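PDB 3GDE: DNA ligase from Archaeoglobus fulgidus, which seals nicks in double-stranded DNA during replication, recombination and repair, using ATP to join a 3'-hydroxyl to a 5'-phosphate with release of AMP and diphosphate. Local coordinates for residues 99-102 with 103-106; 135-138 with 139-142; 350-353 with 354-358. All blocks are in the same frame, centred on the assembly; numbering follows the deposited sequence.

Interaction 1 (99-102 with 103-106); sequences EQLI and KKKK
Leu101 and Lys104 meet along one side of helix 94-108, an ordinary alpha-helix of the all-helical N-terminal DNA-binding domain, and they illustrate how a lysine can fold back over the turn that precedes it. The backbone is bonded i to i+4 throughout, from Lys103 N to Glu99 O through to Lys106 N to Ile102 O, the latter pair 2.9 Å apart. Lys104 CB starts 3.6 Å from Gln100 O, beside the carbonyl of Leu101. CG and CD then arch past that carbonyl without closing on it, CD lying 3.9 Å from Leu101 O. Bends at chi2 and chi3 (92°) bring CE back until it presses against Leu101 O at 3.1 Å. There the methylene also passes the CD2 methyl of Leu101. A further bend at chi4 turns NZ on to the neighbouring helix 66-77, where it hydrogen-bonds to Ser77 O, so the ammonium has a main-chain partner while its methylenes border the buried Leu101, which packs on Ile84, Met87 and Leu73.

On another side of the helix Lys103 behaves differently. Its CG is anti to the backbone N (chi1 -172°) and the chain stays extended, running alongside Gln100 in the same direction. Glu99, one turn before Lys103, pairs with Arg156. Gln100 NE2 lies beside the lysine's aliphatic portion, 3.6 Å from Lys103 CD.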
# COMPACT_ATOMS: atom_id res chain seq x y z
N GLU A 99 -14.26 -7.42 -22.38
CA GLU A 99 -15.70 -7.47 -22.57
C GLU A 99 -16.10 -7.54 -24.06
O GLU A 99 -16.96 -8.32 -24.44
CB GLU A 99 -16.37 -6.27 -21.90
CG GLU A 99 -17.89 -6.28 -21.98
CD GLU A 99 -18.52 -4.94 -21.62
OE1 GLU A 99 -17.79 -3.96 -21.36
OE2 GLU A 99 -19.76 -4.86 -21.61
N GLN A 100 -15.44 -6.71 -24.87
CA GLN A 100 -15.71 -6.64 -26.29
C GLN A 100 -15.27 -7.90 -27.03
O GLN A 100 -16.01 -8.41 -27.87
CB GLN A 100 -15.05 -5.39 -26.89
CG GLN A 100 -15.88 -4.72 -27.98
CD GLN A 100 -17.35 -4.60 -27.60
OE1 GLN A 100 -17.70 -4.05 -26.54
NE2 GLN A 100 -18.22 -5.12 -28.46
N LEU A 101 -14.09 -8.41 -26.71
CA LEU A 101 -13.61 -9.65 -27.33
C LEU A 101 -14.49 -10.87 -27.01
O LEU A 101 -14.75 -11.68 -27.89
CB LEU A 101 -12.15 -9.93 -26.95
CG LEU A 101 -11.10 -8.92 -27.42
CD1 LEU A 101 -9.72 -9.34 -26.93
CD2 LEU A 101 -11.12 -8.75 -28.96
N ILE A 102 -14.94 -10.99 -25.77
CA ILE A 102 -15.79 -12.11 -25.38
C ILE A 102 -17.21 -11.97 -25.96
O ILE A 102 -17.82 -12.96 -26.36
CB ILE A 102 -15.78 -12.35 -23.84
CG1 ILE A 102 -14.61 -13.25 -23.44
CG2 ILE A 102 -17.07 -13.04 -23.38
CD1 ILE A 102 -13.24 -12.64 -23.49
N LYS A 103 -17.71 -10.73 -26.04
CA LYS A 103 -18.99 -10.45 -26.66
C LYS A 103 -19.00 -10.94 -28.11
O LYS A 103 -19.94 -11.59 -28.54
CB LYS A 103 -19.31 -8.96 -26.60
CG LYS A 103 -20.72 -8.61 -27.06
CD LYS A 103 -20.93 -7.11 -27.10
CE LYS A 103 -22.12 -6.73 -27.98
NZ LYS A 103 -22.22 -5.25 -28.18
N LYS A 104 -17.93 -10.62 -28.84
CA LYS A 104 -17.73 -11.06 -30.22
C LYS A 104 -17.57 -12.59 -30.32
O LYS A 104 -18.11 -13.21 -31.24
CB LYS A 104 -16.52 -10.33 -30.82
CG LYS A 104 -15.71 -11.08 -31.87
CD LYS A 104 -14.20 -10.85 -31.65
CE LYS A 104 -13.56 -11.93 -30.76
NZ LYS A 104 -13.39 -13.25 -31.47
N LYS A 105 -16.87 -13.19 -29.36
CA LYS A 105 -16.56 -14.62 -29.39
C LYS A 105 -17.74 -15.55 -29.10
O LYS A 105 -17.87 -16.60 -29.71
CB LYS A 105 -15.39 -14.95 -28.46
CG LYS A 105 -14.81 -16.34 -28.67
CD LYS A 105 -14.24 -16.51 -30.08
CE LYS A 105 -13.76 -17.93 -30.31
NZ LYS A 105 -12.50 -17.97 -31.12
N LYS A 106 -18.59 -15.18 -28.14
CA LYS A 106 -19.75 -16.01 -27.86
C LYS A 106 -20.85 -15.82 -28.91
O LYS A 106 -21.65 -16.72 -29.14
CB LYS A 106 -20.29 -15.79 -26.44
CG LYS A 106 -21.02 -17.03 -25.91
CD LYS A 106 -22.30 -16.65 -25.20
CE LYS A 106 -23.46 -17.53 -25.65
NZ LYS A 106 -24.11 -17.01 -26.89

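Interaction 2 (135-138 with 139-142)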
# COMPACT_ATOMS: atom_id res chain seq x y z
N SER A 135 5.99 -21.85 -15.77
CA SER A 135 4.95 -21.25 -14.93
C SER A 135 4.18 -20.13 -15.62
O SER A 135 2.97 -20.08 -15.53
CB SER A 135 5.53 -20.77 -13.60
OG SER A 135 6.31 -19.60 -13.76
N MET A 136 4.88 -19.26 -16.34
CA MET A 136 4.24 -18.17 -17.09
C MET A 136 3.22 -18.68 -18.12
O MET A 136 2.12 -18.13 -18.24
CB MET A 136 5.28 -17.27 -17.77
CG MET A 136 4.70 -16.00 -18.38
SD MET A 136 5.71 -15.24 -19.69
CE MET A 136 5.27 -16.29 -21.08
N LYS A 137 3.59 -19.73 -18.86
CA LYS A 137 2.71 -20.28 -19.88
C LYS A 137 1.48 -20.99 -19.28
O LYS A 137 0.38 -20.86 -19.82
CB LYS A 137 3.47 -21.21 -20.84
CG LYS A 137 4.61 -20.53 -21.61
CD LYS A 137 4.11 -19.69 -22.78
CE LYS A 137 5.27 -19.13 -23.60
NZ LYS A 137 4.83 -18.78 -24.99
N ARG A 138 1.66 -21.71 -18.18
CA ARG A 138 0.51 -22.30 -17.49
C ARG A 138 -0.45 -21.23 -16.96
O ARG A 138 -1.67 -21.36 -17.08
CB ARG A 138 0.93 -23.25 -16.36
CG ARG A 138 -0.27 -23.78 -15.61
CD ARG A 138 0.11 -24.59 -14.41
NE ARG A 138 0.21 -25.98 -14.81
CZ ARG A 138 -0.65 -26.93 -14.48
NH1 ARG A 138 -1.69 -26.69 -13.69
NH2 ARG A 138 -0.43 -28.14 -14.94
N LYS A 139 0.11 -20.15 -16.39
CA LYS A 139 -0.70 -19.01 -15.98
C LYS A 139 -1.56 -18.49 -17.12
O LYS A 139 -2.74 -18.23 -16.94
CB LYS A 139 0.18 -17.88 -15.45
CG LYS A 139 0.76 -18.14 -14.09
CD LYS A 139 1.41 -16.89 -13.58
CE LYS A 139 2.50 -17.21 -12.60
NZ LYS A 139 3.03 -15.94 -12.04
N ILE A 140 -0.98 -18.36 -18.30
CA ILE A 140 -1.72 -17.96 -19.48
C ILE A 140 -2.83 -18.99 -19.80
O ILE A 140 -3.95 -18.61 -20.10
CB ILE A 140 -0.78 -17.72 -20.69
CG1 ILE A 140 0.13 -16.51 -20.41
CG2 ILE A 140 -1.57 -17.51 -21.99
CD1 ILE A 140 1.42 -16.43 -21.29
N MET A 141 -2.51 -20.28 -19.68
CA MET A 141 -3.51 -21.32 -19.94
C MET A 141 -4.67 -21.29 -18.94
O MET A 141 -5.82 -21.48 -19.32
CB MET A 141 -2.85 -22.70 -20.01
CG MET A 141 -1.93 -22.88 -21.23
SD MET A 141 -2.62 -22.16 -22.73
CE MET A 141 -4.01 -23.27 -22.98
N LEU A 142 -4.36 -21.02 -17.67
CA LEU A 142 -5.38 -20.88 -16.62
C LEU A 142 -6.27 -19.67 -16.82
O LEU A 142 -7.49 -19.76 -16.68
CB LEU A 142 -4.74 -20.87 -15.23
CG LEU A 142 -4.20 -22.21 -14.74
CD1 LEU A 142 -3.32 -22.01 -13.50
CD2 LEU A 142 -5.34 -23.21 -14.47
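The bond from Leu142 N to Arg138 O, at 2.8 Å, is the shortest of four successive i to i+4 links that start the alpha-helix 135-149. The same carbonyl oxygen also has apolar company, for Leu142 CG lies 3.5 Å from Arg138 O. The leucine then reaches across the arginine's stem, its CD1 methyl 4.1 Å from Arg138 CG. That stem leaves the backbone with CG anti to N (chi1 177°), and the guanidinium beyond it is held by a salt bridge from NH1 to Glu126.

A second pair, Met136 and Ile140, shows the familiar use of i to i+4 spacing for apolar contact. The two side chains run side by side in one direction, and the methionine's terminal methyl meets the isoleucine's, CE to CD1, at 3.9 Å. The bend about the last torsion of Met136 (chi3 80°) turns CE toward that methyl. Ile140 CG1 also lies off the oxygen end of its partner's carbonyl, 3.4 Å from Met136 O.

Lys139 passes its CG 3.3 Å from Ser135 O, then continues extended so that NZ hydrogen-bonds to Gly63 O. Near the helix start, Ser135 OG bonds to Gly132 O. Within the N-terminal DNA-binding domain, Met136, Lys139 and Ile140 rest on Leu68 of helix 66-77, while Lys139 and Leu142 pack against Ile127 of helix 117-129.

Interaction 3 (350-353 with 354-358); sequences IDLP and LRERR
Pro353 is the N-cap of helix 354-364, and its carbonyl oxygen accepts Arg357 N at 2.8 Å, the first i to i+4 bond of the helix. Arg357 then doubles back, a bend at chi3 (-55°) carrying its guanidinium past the helix start, where NH1 donates to Leu352 O at 2.9 Å. The oxygen lies close to the guanidinium plane, but the donor stands 40° out of the carbonyl plane. Leu354 CA covers one guanidinium face toward its rim.

In this adenylation domain the same group also bridges more distant chain: NE forms a salt bridge with Asp341, and NH1 bonds to Ser407 O. A leucine in place of Arg357 would probably leave Asp341 without its counter-charge and the carbonyls of Leu352 and Ser407 without this donor. Leu354 lies about 5 Å, side chain to side chain, from Glu250, a predicted ATP-binding residue. Glu356 runs alongside the proline ring, with OE1 3.5 Å from Pro353 CB, and crosses Leu352 at about a right angle. Pro353 CB also sits over one face of the Arg355 guanidinium, 4.1 Å from NH1. The proline is strained as modelled (phi 32°), its ring contacts therefore less certain.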
# COMPACT_ATOMS: atom_id res chain seq x y z
N ILE A 350 -1.05 -2.19 23.53
CA ILE A 350 -1.23 -0.90 22.88
C ILE A 350 -2.10 0.09 23.66
O ILE A 350 -2.00 1.29 23.44
CB ILE A 350 -1.80 -1.04 21.44
CG1 ILE A 350 -3.11 -1.85 21.42
CG2 ILE A 350 -0.76 -1.65 20.51
CD1 ILE A 350 -4.02 -1.54 20.21
N ASP A 351 -2.92 -0.42 24.59
CA ASP A 351 -3.78 0.45 25.41
C ASP A 351 -3.05 1.13 26.57
O ASP A 351 -3.57 2.08 27.15
CB ASP A 351 -5.01 -0.30 25.93
CG ASP A 351 -6.02 -0.62 24.82
OD1 ASP A 351 -5.94 -0.05 23.71
OD2 ASP A 351 -6.92 -1.45 25.07
N LEU A 352 -1.85 0.64 26.92
CA LEU A 352 -0.94 1.38 27.80
C LEU A 352 -0.67 2.70 27.05
O LEU A 352 -0.58 2.69 25.82
CB LEU A 352 0.30 0.55 28.15
CG LEU A 352 0.01 -0.88 28.67
CD1 LEU A 352 1.29 -1.64 29.03
CD2 LEU A 352 -0.97 -0.91 29.85
N PRO A 353 -0.41 3.82 27.75
CA PRO A 353 0.69 4.43 28.40
C PRO A 353 2.05 4.15 27.76
O PRO A 353 2.66 3.10 27.98
CB PRO A 353 0.45 4.05 29.86
CG PRO A 353 -1.14 4.33 29.93
CD PRO A 353 -1.62 4.35 28.40
N LEU A 354 2.47 5.09 26.91
CA LEU A 354 3.78 5.06 26.25
C LEU A 354 4.91 4.75 27.24
O LEU A 354 5.73 3.86 26.98
CB LEU A 354 4.04 6.38 25.51
CG LEU A 354 5.26 6.46 24.58
CD1 LEU A 354 4.93 7.26 23.33
CD2 LEU A 354 6.48 7.06 25.28
N ARG A 355 4.93 5.46 28.36
CA ARG A 355 5.94 5.24 29.41
C ARG A 355 5.93 3.80 29.95
O ARG A 355 6.99 3.25 30.28
CB ARG A 355 5.81 6.27 30.54
CG ARG A 355 4.47 6.28 31.26
CD ARG A 355 4.24 7.54 32.11
NE ARG A 355 2.92 8.11 31.85
CZ ARG A 355 1.76 7.58 32.25
NH1 ARG A 355 1.74 6.44 32.94
NH2 ARG A 355 0.61 8.18 31.95
N GLU A 356 4.74 3.20 30.03
CA GLU A 356 4.57 1.80 30.42
C GLU A 356 4.98 0.81 29.32
O GLU A 356 5.60 -0.22 29.61
CB GLU A 356 3.12 1.53 30.85
CG GLU A 356 2.67 2.32 32.07
CD GLU A 356 1.37 1.82 32.67
OE1 GLU A 356 0.56 2.67 33.11
OE2 GLU A 356 1.15 0.57 32.72
N ARG A 357 4.65 1.13 28.07
CA ARG A 357 5.12 0.33 26.94
C ARG A 357 6.64 0.36 26.87
O ARG A 357 7.26 -0.66 26.63
CB ARG A 357 4.52 0.81 25.61
CG ARG A 357 3.00 0.84 25.56
CD ARG A 357 2.50 0.87 24.13
NE ARG A 357 3.08 1.96 23.34
CZ ARG A 357 2.64 3.22 23.35
NH1 ARG A 357 1.61 3.57 24.11
NH2 ARG A 357 3.22 4.13 22.59
N ARG A 358 7.22 1.54 27.09
CA ARG A 358 8.68 1.70 27.10
C ARG A 358 9.36 0.72 28.08
O ARG A 358 10.33 0.05 27.71
CB ARG A 358 9.04 3.17 27.41
CG ARG A 358 10.53 3.46 27.52
CD ARG A 358 11.22 3.49 26.16
NE ARG A 358 12.65 3.22 26.28
CZ ARG A 358 13.53 3.33 25.28
NH1 ARG A 358 13.15 3.72 24.07
NH2 ARG A 358 14.81 3.06 25.51

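Overall arrangement
Interactions 1 and 2 belong to the same N-terminal helical domain, their centres about 21 Å apart, and both pack on helix 66-77. Interaction 3 lies in the adenylation domain on the opposite side of the chain's centre, about 59 Å from the centre of interaction 1 and 50 Å from that of interaction 2. Of the helical pair, 99-106 is partly buried and spreads lysine methylenes beside an apolar core, whereas 135-142 is mainly a surface contact in which Ile140 is the buried residue. Each stays inside a helix of its own. Contact 350-358, also partly buried, instead fastens a loop to a helix start, and its chemistry shifts to a buried arginine bonding main-chain carbonyls and an aspartate.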